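Local coordinates for zinc-binding protein TroA (Treponema pallidum, PDB 1K0F) that binds zinc with high affinity and specificity in the periplasm and delivers it to the membrane permease of the TroABC transporter for import into the cytoplasm, at residues A[17-22]-A[137-142]; A[7-12]-A[102-107]; A[76-81]-A[122-127]; A[212-217]-A[223-228]. All coordinates share one frame; numbering follows the deposited sequence.

Overall arrangement
Contacts 1 to 3 each have one segment in or next to the four-stranded parallel sheet (helix 10-20, the turn after strand 4-7, strand 78-81), whereas contact 4, in the region of strands 213-217 and 240-245, lies across the chain's centre from contacts 1 and 3. Contact 2 is the most central, fully buried and beside the zinc site; it shares helix 10-20 with contact 1. Contact 4 is also buried and purely aliphatic in its side-chain packing, while contact 2 rests on methionine and tryptophan. Contact 1 is half open, stacking an amide on a tyrosine. Contact 3, a sparse leucine pair, lies at the surface; its helix 107-124 immediately precedes helix 129-156 of contact 1.

Contact 1 of 4, residues A[17-22]-A[137-142]; sequences KNIAQG and QAYQQQ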
loop_
_atom_site.group_PDB
_atom_site.type_symbol
_atom_site.label_atom_id
_atom_site.label_comp_id
_atom_site.label_asym_id
_atom_site.label_seq_id
_atom_site.Cartn_x
_atom_site.Cartn_y
_atom_site.Cartn_z
ATOM N N LYS A 17 13.810 6.763 3.681
ATOM C CA LYS A 17 14.206 7.185 5.019
ATOM C C LYS A 17 15.188 6.223 5.684
ATOM O O LYS A 17 16.251 6.619 6.167
ATOM C CB LYS A 17 12.965 7.315 5.904
ATOM C CG LYS A 17 12.053 8.456 5.506
ATOM C CD LYS A 17 11.280 8.988 6.684
ATOM C CE LYS A 17 9.813 8.614 6.579
ATOM N NZ LYS A 17 8.952 9.822 6.482
ATOM N N ASN A 18 14.815 4.951 5.699
ATOM C CA ASN A 18 15.627 3.920 6.318
ATOM C C ASN A 18 16.972 3.752 5.636
ATOM O O ASN A 18 17.983 3.565 6.311
ATOM C CB ASN A 18 14.869 2.601 6.307
ATOM C CG ASN A 18 13.689 2.603 7.249
ATOM O OD1 ASN A 18 13.856 2.556 8.462
ATOM N ND2 ASN A 18 12.488 2.670 6.697
ATOM N N ILE A 19 16.972 3.818 4.306
ATOM C CA ILE A 19 18.185 3.662 3.495
ATOM C C ILE A 19 19.034 4.927 3.382
ATOM O O ILE A 19 20.180 4.945 3.812
ATOM C CB ILE A 19 17.861 3.190 2.051
ATOM C CG1 ILE A 19 17.092 1.867 2.096
ATOM C CG2 ILE A 19 19.152 3.016 1.268
ATOM C CD1 ILE A 19 16.267 1.597 0.881
ATOM N N ALA A 20 18.476 5.976 2.784
ATOM C CA ALA A 20 19.206 7.236 2.625
ATOM C C ALA A 20 19.369 7.987 3.940
ATOM O O ALA A 20 20.381 8.662 4.153
ATOM C CB ALA A 20 18.500 8.130 1.608
ATOM N N GLN A 21 18.376 7.861 4.817
ATOM C CA GLN A 21 18.414 8.543 6.094
ATOM C C GLN A 21 18.566 10.031 5.833
ATOM O O GLN A 21 17.814 10.606 5.041
ATOM C CB GLN A 21 19.584 8.038 6.922
ATOM C CG GLN A 21 19.738 6.552 6.854
ATOM C CD GLN A 21 19.438 5.903 8.170
ATOM O OE1 GLN A 21 18.579 5.025 8.268
ATOM N NE2 GLN A 21 20.146 6.333 9.203
ATOM N N GLY A 22 19.546 10.644 6.483
ATOM C CA GLY A 22 19.752 12.070 6.324
ATOM C C GLY A 22 20.716 12.412 5.222
ATOM O O GLY A 22 21.216 13.532 5.157
ATOM N N GLN A 137 20.279 -3.513 3.853
ATOM C CA GLN A 137 20.167 -4.873 4.376
ATOM C C GLN A 137 19.363 -4.857 5.655
ATOM O O GLN A 137 18.414 -5.622 5.817
ATOM C CB GLN A 137 21.540 -5.456 4.660
ATOM C CG GLN A 137 22.435 -5.513 3.459
ATOM C CD GLN A 137 23.884 -5.652 3.846
ATOM O OE1 GLN A 137 24.768 -5.652 2.991
ATOM N NE2 GLN A 137 24.142 -5.777 5.149
ATOM N N ALA A 138 19.750 -3.977 6.567
ATOM C CA ALA A 138 19.043 -3.862 7.822
ATOM C C ALA A 138 17.571 -3.763 7.466
ATOM O O ALA A 138 16.815 -4.712 7.672
ATOM C CB ALA A 138 19.498 -2.627 8.567
ATOM N N TYR A 139 17.176 -2.628 6.895
ATOM C CA TYR A 139 15.785 -2.399 6.513
ATOM C C TYR A 139 15.098 -3.619 5.881
ATOM O O TYR A 139 13.888 -3.810 6.024
ATOM C CB TYR A 139 15.698 -1.191 5.573
ATOM C CG TYR A 139 14.281 -0.805 5.199
ATOM C CD1 TYR A 139 13.328 -0.503 6.178
ATOM C CD2 TYR A 139 13.900 -0.713 3.863
ATOM C CE1 TYR A 139 12.032 -0.113 5.820
ATOM C CE2 TYR A 139 12.618 -0.327 3.500
ATOM C CZ TYR A 139 11.692 -0.028 4.475
ATOM O OH TYR A 139 10.437 0.373 4.084
ATOM N N GLN A 140 15.862 -4.447 5.182
ATOM C CA GLN A 140 15.273 -5.630 4.571
ATOM C C GLN A 140 14.989 -6.639 5.670
ATOM O O GLN A 140 13.940 -7.283 5.680
ATOM C CB GLN A 140 16.220 -6.237 3.530
ATOM C CG GLN A 140 15.650 -6.284 2.108
ATOM C CD GLN A 140 14.161 -6.615 2.074
ATOM O OE1 GLN A 140 13.326 -5.757 1.774
ATOM N NE2 GLN A 140 13.822 -7.863 2.387
ATOM N N GLN A 141 15.931 -6.765 6.596
ATOM C CA GLN A 141 15.777 -7.681 7.713
ATOM C C GLN A 141 14.493 -7.353 8.448
ATOM O O GLN A 141 13.834 -8.235 8.988
ATOM C CB GLN A 141 16.957 -7.537 8.660
ATOM C CG GLN A 141 18.280 -7.549 7.947
ATOM C CD GLN A 141 19.140 -8.687 8.410
ATOM O OE1 GLN A 141 18.679 -9.570 9.132
ATOM N NE2 GLN A 141 20.400 -8.677 8.006
ATOM N N GLN A 142 14.154 -6.068 8.480
ATOM C CA GLN A 142 12.932 -5.617 9.133
ATOM C C GLN A 142 11.773 -6.145 8.303
ATOM O O GLN A 142 10.776 -6.628 8.841
ATOM C CB GLN A 142 12.885 -4.085 9.187
ATOM C CG GLN A 142 13.691 -3.456 10.334
ATOM C CD GLN A 142 13.736 -1.930 10.266
ATOM O OE1 GLN A 142 12.725 -1.255 10.488
ATOM N NE2 GLN A 142 14.908 -1.386 9.957
#
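Asn18 lies flat on the ring of Tyr139, its amide plane only 15° from the ring plane. This stack is the tight part of the contact. Asn18 CB sits over the ring face toward its rim, 3.9 Å from the Tyr139 ring centroid, and ND2 of Asn18 comes to 3.0 Å from Tyr139 CE1. A flat amide suits this place because it can lie on an aromatic face while its ND2 still makes a weak hydrogen bond to Asp14 O. The ring itself reaches helix 10-20 because CG of Tyr139 stands opposite the backbone N (chi1 -176°), and its hydroxyl is hydrogen-bonded to the carboxylate of Asp14, which fixes the far end of the ring. Val114 of helix 107-124 and Tyr260 of helix 260-273 also touch Tyr139. Ile19 adds a looser apolar touch, its CD1 4.5 Å from Tyr139 CD2, oblique to the ring. The solvent side is looser still. There Gln142, long and polar as befits an exposed helix surface, brings NE2 no nearer than 4.3 Å to Asn18 OD1. The arrangement is packing of the C-terminal end of helix 10-20 on helix 129-156, the long backbone helix that spans the two lobes in this family of metal-binding proteins.

Contact 2 of 4, residues A[7-12]-A[102-107]; sequences TTIGMI and HVWFDV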
loop_
_atom_site.group_PDB
_atom_site.type_symbol
_atom_site.label_atom_id
_atom_site.label_comp_id
_atom_site.label_asym_id
_atom_site.label_seq_id
_atom_site.Cartn_x
_atom_site.Cartn_y
_atom_site.Cartn_z
ATOM N N THR A 7 9.230 11.141 -3.573
ATOM C CA THR A 7 8.442 9.934 -3.735
ATOM C C THR A 7 6.950 10.221 -3.656
ATOM O O THR A 7 6.525 11.270 -3.173
ATOM C CB THR A 7 8.812 8.892 -2.662
ATOM O OG1 THR A 7 8.036 9.129 -1.485
ATOM C CG2 THR A 7 10.287 8.979 -2.316
ATOM N N THR A 8 6.166 9.263 -4.128
ATOM C CA THR A 8 4.729 9.385 -4.131
ATOM C C THR A 8 4.145 8.808 -2.855
ATOM O O THR A 8 4.018 9.504 -1.861
ATOM C CB THR A 8 4.157 8.658 -5.342
ATOM O OG1 THR A 8 4.759 7.361 -5.432
ATOM C CG2 THR A 8 4.471 9.428 -6.627
ATOM N N ILE A 9 3.780 7.535 -2.882
ATOM C CA ILE A 9 3.207 6.882 -1.707
ATOM C C ILE A 9 4.222 6.807 -0.564
ATOM O O ILE A 9 5.422 6.607 -0.794
ATOM C CB ILE A 9 2.738 5.469 -2.057
ATOM C CG1 ILE A 9 3.913 4.674 -2.635
ATOM C CG2 ILE A 9 1.611 5.543 -3.070
ATOM C CD1 ILE A 9 3.619 3.212 -2.809
ATOM N N GLY A 10 3.734 6.972 0.664
ATOM C CA GLY A 10 4.611 6.948 1.821
ATOM C C GLY A 10 5.472 5.702 1.962
ATOM O O GLY A 10 6.563 5.752 2.534
ATOM N N MET A 11 4.979 4.586 1.434
ATOM C CA MET A 11 5.690 3.321 1.523
ATOM C C MET A 11 7.100 3.428 0.973
ATOM O O MET A 11 8.045 2.910 1.567
ATOM C CB MET A 11 4.922 2.228 0.783
ATOM C CG MET A 11 3.720 1.693 1.554
ATOM S SD MET A 11 2.239 2.732 1.385
ATOM C CE MET A 11 1.579 2.076 -0.093
ATOM N N ILE A 12 7.242 4.094 -0.168
ATOM C CA ILE A 12 8.549 4.278 -0.796
ATOM C C ILE A 12 9.377 5.195 0.096
ATOM O O ILE A 12 10.539 4.914 0.395
ATOM C CB ILE A 12 8.412 4.929 -2.196
ATOM C CG1 ILE A 12 7.599 4.009 -3.114
ATOM C CG2 ILE A 12 9.786 5.246 -2.759
ATOM C CD1 ILE A 12 7.708 4.345 -4.566
ATOM N N HIS A 102 -0.755 -3.195 -5.695
ATOM C CA HIS A 102 -0.592 -3.209 -4.246
ATOM C C HIS A 102 0.350 -4.281 -3.746
ATOM O O HIS A 102 0.029 -5.021 -2.822
ATOM C CB HIS A 102 -1.954 -3.356 -3.598
ATOM C CG HIS A 102 -2.954 -2.363 -4.096
ATOM N ND1 HIS A 102 -3.700 -2.567 -5.238
ATOM C CD2 HIS A 102 -3.307 -1.141 -3.630
ATOM C CE1 HIS A 102 -4.472 -1.516 -5.451
ATOM N NE2 HIS A 102 -4.253 -0.636 -4.488
ATOM N N VAL A 103 1.528 -4.328 -4.349
ATOM C CA VAL A 103 2.548 -5.309 -4.011
ATOM C C VAL A 103 3.216 -5.099 -2.652
ATOM O O VAL A 103 3.862 -5.998 -2.119
ATOM C CB VAL A 103 3.634 -5.335 -5.099
ATOM C CG1 VAL A 103 3.025 -5.773 -6.427
ATOM C CG2 VAL A 103 4.249 -3.959 -5.232
ATOM N N TRP A 104 3.065 -3.911 -2.091
ATOM C CA TRP A 104 3.668 -3.633 -0.799
ATOM C C TRP A 104 2.923 -4.386 0.289
ATOM O O TRP A 104 3.149 -4.153 1.477
ATOM C CB TRP A 104 3.599 -2.145 -0.497
ATOM C CG TRP A 104 2.221 -1.637 -0.584
ATOM C CD1 TRP A 104 1.236 -1.765 0.353
ATOM C CD2 TRP A 104 1.642 -0.949 -1.690
ATOM N NE1 TRP A 104 0.075 -1.193 -0.104
ATOM C CE2 TRP A 104 0.296 -0.683 -1.356
ATOM C CE3 TRP A 104 2.133 -0.525 -2.930
ATOM C CZ2 TRP A 104 -0.567 -0.015 -2.220
ATOM C CZ3 TRP A 104 1.274 0.136 -3.791
ATOM C CH2 TRP A 104 -0.062 0.386 -3.431
ATOM N N PHE A 105 2.007 -5.260 -0.114
ATOM C CA PHE A 105 1.263 -6.035 0.861
ATOM C C PHE A 105 1.773 -7.464 0.907
ATOM O O PHE A 105 1.277 -8.288 1.670
ATOM C CB PHE A 105 -0.235 -5.980 0.580
ATOM C CG PHE A 105 -0.914 -4.804 1.231
ATOM C CD1 PHE A 105 -0.517 -4.371 2.491
ATOM C CD2 PHE A 105 -1.920 -4.108 0.570
ATOM C CE1 PHE A 105 -1.112 -3.258 3.084
ATOM C CE2 PHE A 105 -2.521 -2.998 1.149
ATOM C CZ PHE A 105 -2.114 -2.566 2.410
ATOM N N ASP A 106 2.760 -7.749 0.060
ATOM C CA ASP A 106 3.429 -9.036 0.061
ATOM C C ASP A 106 4.857 -8.629 0.420
ATOM O O ASP A 106 5.681 -8.371 -0.452
ATOM C CB ASP A 106 3.405 -9.714 -1.309
ATOM C CG ASP A 106 4.058 -11.096 -1.284
ATOM O OD1 ASP A 106 4.823 -11.379 -0.332
ATOM O OD2 ASP A 106 3.810 -11.902 -2.209
ATOM N N VAL A 107 5.113 -8.527 1.721
ATOM C CA VAL A 107 6.412 -8.130 2.254
ATOM C C VAL A 107 7.590 -8.732 1.514
ATOM O O VAL A 107 8.583 -8.058 1.278
ATOM C CB VAL A 107 6.533 -8.522 3.729
ATOM C CG1 VAL A 107 7.863 -8.084 4.266
ATOM C CG2 VAL A 107 5.397 -7.919 4.523
#
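The indole NE1 of Trp104 is hydrogen-bonded to the backbone carbonyl of Ser247, and this anchors the ring as a flat wall for Met11 and Ile9. Met11 presents its terminal methyl: CE lies 3.4 Å from the centroid of the Trp104 five-membered ring and 16° off the normal, a CH-pi contact. Its sulfur follows behind, SD of Met11 standing 4.6 Å from the same Trp104 centroid, so the pair is also a Met-aromatic contact. Methionine suits the spot because its unbranched chain, bent at chi2 (82°) and chi3 (86°), can fold the methyl down onto the ring. Met11 and Trp104 are buried near the centre of the chain, where the turn from strand 4-7 into helix 10-20 meets the loop carrying the zinc ligand His102. Trp104 is about 4 Å, side chain to side chain, from Asp248, another zinc ligand, though the site holds no zinc here. The indole lies between the Met11 methyl and the backbone of His102, whose CA is 3.6 Å above the opposite face of Trp104. Ile9, branched and apolar, packs obliquely against the benzo part, its CD1 4.0 Å from Trp104 CZ3. The imidazole of His102 is itself oriented by Asp100, hydrogen-bonded to ND1.

Contact 3 of 4, residues A[76-81]-A[122-127]; sequences SRLVVA and CKLLPG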
loop_
_atom_site.group_PDB
_atom_site.type_symbol
_atom_site.label_atom_id
_atom_site.label_comp_id
_atom_site.label_asym_id
_atom_site.label_seq_id
_atom_site.Cartn_x
_atom_site.Cartn_y
_atom_site.Cartn_z
ATOM N N SER A 76 15.092 13.768 -17.773
ATOM C CA SER A 76 15.749 14.979 -17.308
ATOM C C SER A 76 16.347 14.684 -15.944
ATOM O O SER A 76 17.290 15.341 -15.508
ATOM C CB SER A 76 14.728 16.114 -17.197
ATOM O OG SER A 76 13.763 16.034 -18.234
ATOM N N ARG A 77 15.787 13.680 -15.280
ATOM C CA ARG A 77 16.248 13.290 -13.956
ATOM C C ARG A 77 16.020 11.813 -13.746
ATOM O O ARG A 77 15.534 11.117 -14.632
ATOM C CB ARG A 77 15.479 14.052 -12.882
ATOM C CG ARG A 77 14.015 13.644 -12.785
ATOM C CD ARG A 77 13.138 14.814 -12.365
ATOM N NE ARG A 77 13.524 16.054 -13.034
ATOM C CZ ARG A 77 13.778 17.193 -12.399
ATOM N NH1 ARG A 77 13.684 17.254 -11.079
ATOM N NH2 ARG A 77 14.127 18.273 -13.086
ATOM N N LEU A 78 16.360 11.341 -12.560
ATOM C CA LEU A 78 16.170 9.943 -12.240
ATOM C C LEU A 78 14.695 9.719 -11.903
ATOM O O LEU A 78 14.171 10.330 -10.978
ATOM C CB LEU A 78 17.043 9.557 -11.046
ATOM C CG LEU A 78 18.479 9.131 -11.355
ATOM C CD1 LEU A 78 19.225 8.826 -10.057
ATOM C CD2 LEU A 78 18.462 7.909 -12.258
ATOM N N VAL A 79 14.030 8.860 -12.674
ATOM C CA VAL A 79 12.621 8.542 -12.449
ATOM C C VAL A 79 12.489 7.036 -12.452
ATOM O O VAL A 79 12.753 6.379 -13.455
ATOM C CB VAL A 79 11.722 9.122 -13.542
ATOM C CG1 VAL A 79 10.310 8.584 -13.382
ATOM C CG2 VAL A 79 11.724 10.637 -13.459
ATOM N N VAL A 80 12.065 6.490 -11.322
ATOM C CA VAL A 80 11.943 5.053 -11.188
ATOM C C VAL A 80 10.650 4.557 -10.544
ATOM O O VAL A 80 10.264 5.004 -9.468
ATOM C CB VAL A 80 13.150 4.503 -10.384
ATOM C CG1 VAL A 80 12.859 3.094 -9.878
ATOM C CG2 VAL A 80 14.399 4.515 -11.258
ATOM N N ALA A 81 9.984 3.639 -11.238
ATOM C CA ALA A 81 8.770 3.013 -10.741
ATOM C C ALA A 81 9.341 1.759 -10.101
ATOM O O ALA A 81 9.492 0.728 -10.752
ATOM C CB ALA A 81 7.841 2.656 -11.887
ATOM N N CYS A 122 21.526 4.650 -4.508
ATOM C CA CYS A 122 22.944 4.427 -4.761
ATOM C C CYS A 122 23.329 5.107 -6.064
ATOM O O CYS A 122 24.356 5.775 -6.148
ATOM C CB CYS A 122 23.246 2.930 -4.859
ATOM S SG CYS A 122 23.197 2.024 -3.304
ATOM N N LYS A 123 22.493 4.917 -7.079
ATOM C CA LYS A 123 22.711 5.514 -8.394
ATOM C C LYS A 123 22.745 7.026 -8.232
ATOM O O LYS A 123 23.528 7.706 -8.880
ATOM C CB LYS A 123 21.574 5.133 -9.349
ATOM C CG LYS A 123 21.837 3.921 -10.234
ATOM C CD LYS A 123 22.827 2.943 -9.621
ATOM C CE LYS A 123 22.729 1.586 -10.288
ATOM N NZ LYS A 123 24.061 0.960 -10.485
ATOM N N LEU A 124 21.889 7.540 -7.357
ATOM C CA LEU A 124 21.825 8.969 -7.095
ATOM C C LEU A 124 23.085 9.426 -6.342
ATOM O O LEU A 124 23.707 10.425 -6.705
ATOM C CB LEU A 124 20.562 9.279 -6.287
ATOM C CG LEU A 124 20.263 10.727 -5.908
ATOM C CD1 LEU A 124 19.951 11.538 -7.153
ATOM C CD2 LEU A 124 19.085 10.749 -4.932
ATOM N N LEU A 125 23.462 8.683 -5.303
ATOM C CA LEU A 125 24.644 9.012 -4.508
ATOM C C LEU A 125 25.583 7.827 -4.424
ATOM O O LEU A 125 25.612 7.114 -3.427
ATOM C CB LEU A 125 24.240 9.433 -3.102
ATOM C CG LEU A 125 23.139 10.493 -3.104
ATOM C CD1 LEU A 125 22.822 10.896 -1.661
ATOM C CD2 LEU A 125 23.575 11.706 -3.935
ATOM N N PRO A 126 26.380 7.622 -5.478
ATOM C CA PRO A 126 27.359 6.541 -5.621
ATOM C C PRO A 126 28.282 6.427 -4.420
ATOM O O PRO A 126 28.557 5.335 -3.936
ATOM C CB PRO A 126 28.128 6.914 -6.893
ATOM C CG PRO A 126 27.832 8.372 -7.116
ATOM C CD PRO A 126 26.419 8.525 -6.637
ATOM N N GLY A 127 28.757 7.571 -3.947
ATOM C CA GLY A 127 29.651 7.587 -2.811
ATOM C C GLY A 127 28.984 7.100 -1.545
ATOM O O GLY A 127 29.663 6.785 -0.573
#
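Leu78 and Leu124 meet through a single methyl group of the former, CD1 of Leu78, which is laid against the last turn of helix 107-124. The conformation of Leu78 explains its reach. CG stands beside the backbone N, and with chi2 at 178° CD1 is opposite CA, at the far end of an extended chain. That methyl touches main chain and side chain alike: Leu78 CD1 is 3.9 Å from Leu124 CA and 4.0 Å from Leu124 CB. Leu124 adopts the other common leucine shape. Its CG lies opposite the backbone N (chi1 -179°), while chi2 near 67° turns its CD1 back beside CA, and Leu124 CD1 comes to 4.0 Å from Leu78 CD1. A leucine suits both positions: Leu78 has a methyl far enough from its backbone to reach the helix, and Leu124 offers an apolar surface with no polar group to bury. Lys123 takes part only at its base, where CB is 4.4 Å from Leu78 CD1; the rest of its chain leads away from the strand, and its exposed position suits a long charged residue. No hydrogen bond joins the two segments. Leu124 also leans on Leu54 of the neighbouring strand, and the backbone of Leu78 pairs with Ile55. The contact is typical of an alpha/beta fold: a helix end resting on the outermost strand, 78-81, of a parallel sheet with strand order 2-1-3-4.

Contact 4 of 4, residues A[212-217]-A[223-228]; sequences PAIFIE and KNVEAL
In the beta-alpha-beta unit formed by strand 213-217, helix 225-233 and strand 240-245, the helix is seated on the strand through Val225. This valine is central to the contact, with both of its methyls engaged. CG1 of Val225 meets the end of Ile214, whose CD1 is 3.5 Å away, the two side chains running antiparallel alongside one another. Val225 CG2 instead rests on the main chain, 3.5 Å from Phe215 O. A short beta-branched residue suits this place, because it lets the first turn of the helix come close: the CA atoms of Ile216 and Val225 are 6.2 Å apart. Ile214 projects toward the helix. With chi1 at 47°, CG1 of Ile214 is flanked by both N and C of its own backbone, and the branch it begins ends in CD1, 4.3 Å from CG of Leu228, one helical turn on. Ile216, two residues along the strand, touches Val225, its CG2 4.2 Å from Val225 CB. The side chain of Phe215 leaves the backbone away from the helix and touches Leu164 and Thr166 of strand 163-166. On the helix side Leu228 packs on Leu202, Ala203 and Ile206 of helix 196-208, while Ile241 of strand 240-245 touches both Val225 and Ile216.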
loop_
_atom_site.group_PDB
_atom_site.type_symbol
_atom_site.label_atom_id
_atom_site.label_comp_id
_atom_site.label_asym_id
_atom_site.label_seq_id
_atom_site.Cartn_x
_atom_site.Cartn_y
_atom_site.Cartn_z
ATOM N N PRO A 212 -17.316 -11.243 11.558
ATOM C CA PRO A 212 -17.287 -10.482 12.808
ATOM C C PRO A 212 -16.971 -9.031 12.508
ATOM O O PRO A 212 -17.461 -8.136 13.177
ATOM C CB PRO A 212 -16.181 -11.155 13.624
ATOM C CG PRO A 212 -15.370 -11.904 12.624
ATOM C CD PRO A 212 -16.324 -12.330 11.552
ATOM N N ALA A 213 -16.165 -8.800 11.477
ATOM C CA ALA A 213 -15.819 -7.435 11.146
ATOM C C ALA A 213 -15.363 -7.186 9.715
ATOM O O ALA A 213 -14.802 -8.052 9.061
ATOM C CB ALA A 213 -14.743 -6.931 12.121
ATOM N N ILE A 214 -15.628 -5.971 9.250
ATOM C CA ILE A 214 -15.230 -5.500 7.934
ATOM C C ILE A 214 -14.334 -4.314 8.299
ATOM O O ILE A 214 -14.387 -3.848 9.433
ATOM C CB ILE A 214 -16.459 -5.029 7.095
ATOM C CG1 ILE A 214 -17.362 -4.111 7.921
ATOM C CG2 ILE A 214 -17.257 -6.240 6.622
ATOM C CD1 ILE A 214 -18.324 -3.300 7.087
ATOM N N PHE A 215 -13.522 -3.820 7.369
ATOM C CA PHE A 215 -12.628 -2.715 7.703
ATOM C C PHE A 215 -12.696 -1.456 6.861
ATOM O O PHE A 215 -12.997 -1.484 5.673
ATOM C CB PHE A 215 -11.186 -3.211 7.710
ATOM C CG PHE A 215 -10.948 -4.332 8.669
ATOM C CD1 PHE A 215 -11.528 -5.578 8.456
ATOM C CD2 PHE A 215 -10.191 -4.132 9.814
ATOM C CE1 PHE A 215 -11.364 -6.609 9.375
ATOM C CE2 PHE A 215 -10.019 -5.161 10.747
ATOM C CZ PHE A 215 -10.608 -6.403 10.526
ATOM N N ILE A 216 -12.404 -0.335 7.501
ATOM C CA ILE A 216 -12.378 0.947 6.818
ATOM C C ILE A 216 -10.958 1.080 6.294
ATOM O O ILE A 216 -10.131 0.186 6.466
ATOM C CB ILE A 216 -12.667 2.142 7.781
ATOM C CG1 ILE A 216 -12.434 1.721 9.228
ATOM C CG2 ILE A 216 -14.113 2.624 7.618
ATOM C CD1 ILE A 216 -12.467 2.859 10.188
ATOM N N GLU A 217 -10.667 2.198 5.655
ATOM C CA GLU A 217 -9.340 2.414 5.138
ATOM C C GLU A 217 -9.020 3.876 5.202
ATOM O O GLU A 217 -9.896 4.717 5.058
ATOM C CB GLU A 217 -9.246 1.923 3.714
ATOM C CG GLU A 217 -9.122 0.428 3.616
ATOM C CD GLU A 217 -8.965 -0.021 2.194
ATOM O OE1 GLU A 217 -9.199 -1.211 1.906
ATOM O OE2 GLU A 217 -8.608 0.830 1.357
ATOM N N LYS A 223 -17.523 6.681 4.588
ATOM C CA LYS A 223 -18.957 6.736 4.316
ATOM C C LYS A 223 -19.441 5.565 3.481
ATOM O O LYS A 223 -20.618 5.217 3.520
ATOM C CB LYS A 223 -19.323 8.069 3.646
ATOM C CG LYS A 223 -20.071 7.999 2.306
ATOM C CD LYS A 223 -19.622 9.143 1.405
ATOM C CE LYS A 223 -19.973 10.511 1.977
ATOM N NZ LYS A 223 -21.280 10.512 2.716
ATOM N N ASN A 224 -18.525 4.928 2.763
ATOM C CA ASN A 224 -18.904 3.798 1.935
ATOM C C ASN A 224 -18.954 2.467 2.666
ATOM O O ASN A 224 -19.913 1.724 2.513
ATOM C CB ASN A 224 -17.969 3.705 0.737
ATOM C CG ASN A 224 -18.231 4.806 -0.276
ATOM O OD1 ASN A 224 -19.249 4.794 -0.975
ATOM N ND2 ASN A 224 -17.311 5.771 -0.359
ATOM N N VAL A 225 -17.936 2.154 3.458
ATOM C CA VAL A 225 -17.954 0.890 4.185
ATOM C C VAL A 225 -19.034 0.894 5.272
ATOM O O VAL A 225 -19.737 -0.102 5.458
ATOM C CB VAL A 225 -16.577 0.583 4.829
ATOM C CG1 VAL A 225 -16.757 -0.321 6.059
ATOM C CG2 VAL A 225 -15.669 -0.085 3.805
ATOM N N GLU A 226 -19.167 2.007 5.991
ATOM C CA GLU A 226 -20.175 2.109 7.040
ATOM C C GLU A 226 -21.549 1.897 6.438
ATOM O O GLU A 226 -22.482 1.498 7.132
ATOM C CB GLU A 226 -20.144 3.486 7.689
ATOM C CG GLU A 226 -18.805 3.879 8.235
ATOM C CD GLU A 226 -18.926 4.764 9.447
ATOM O OE1 GLU A 226 -19.880 5.580 9.511
ATOM O OE2 GLU A 226 -18.072 4.646 10.350
ATOM N N ALA A 227 -21.672 2.183 5.146
ATOM C CA ALA A 227 -22.937 2.024 4.444
ATOM C C ALA A 227 -23.131 0.544 4.182
ATOM O O ALA A 227 -24.240 0.018 4.244
ATOM C CB ALA A 227 -22.912 2.791 3.137
ATOM N N LEU A 228 -22.030 -0.127 3.884
ATOM C CA LEU A 228 -22.072 -1.551 3.639
ATOM C C LEU A 228 -22.449 -2.151 4.973
ATOM O O LEU A 228 -23.289 -3.032 5.053
ATOM C CB LEU A 228 -20.699 -2.057 3.201
ATOM C CG LEU A 228 -20.428 -3.560 3.308
ATOM C CD1 LEU A 228 -21.614 -4.368 2.772
ATOM C CD2 LEU A 228 -19.158 -3.884 2.528
#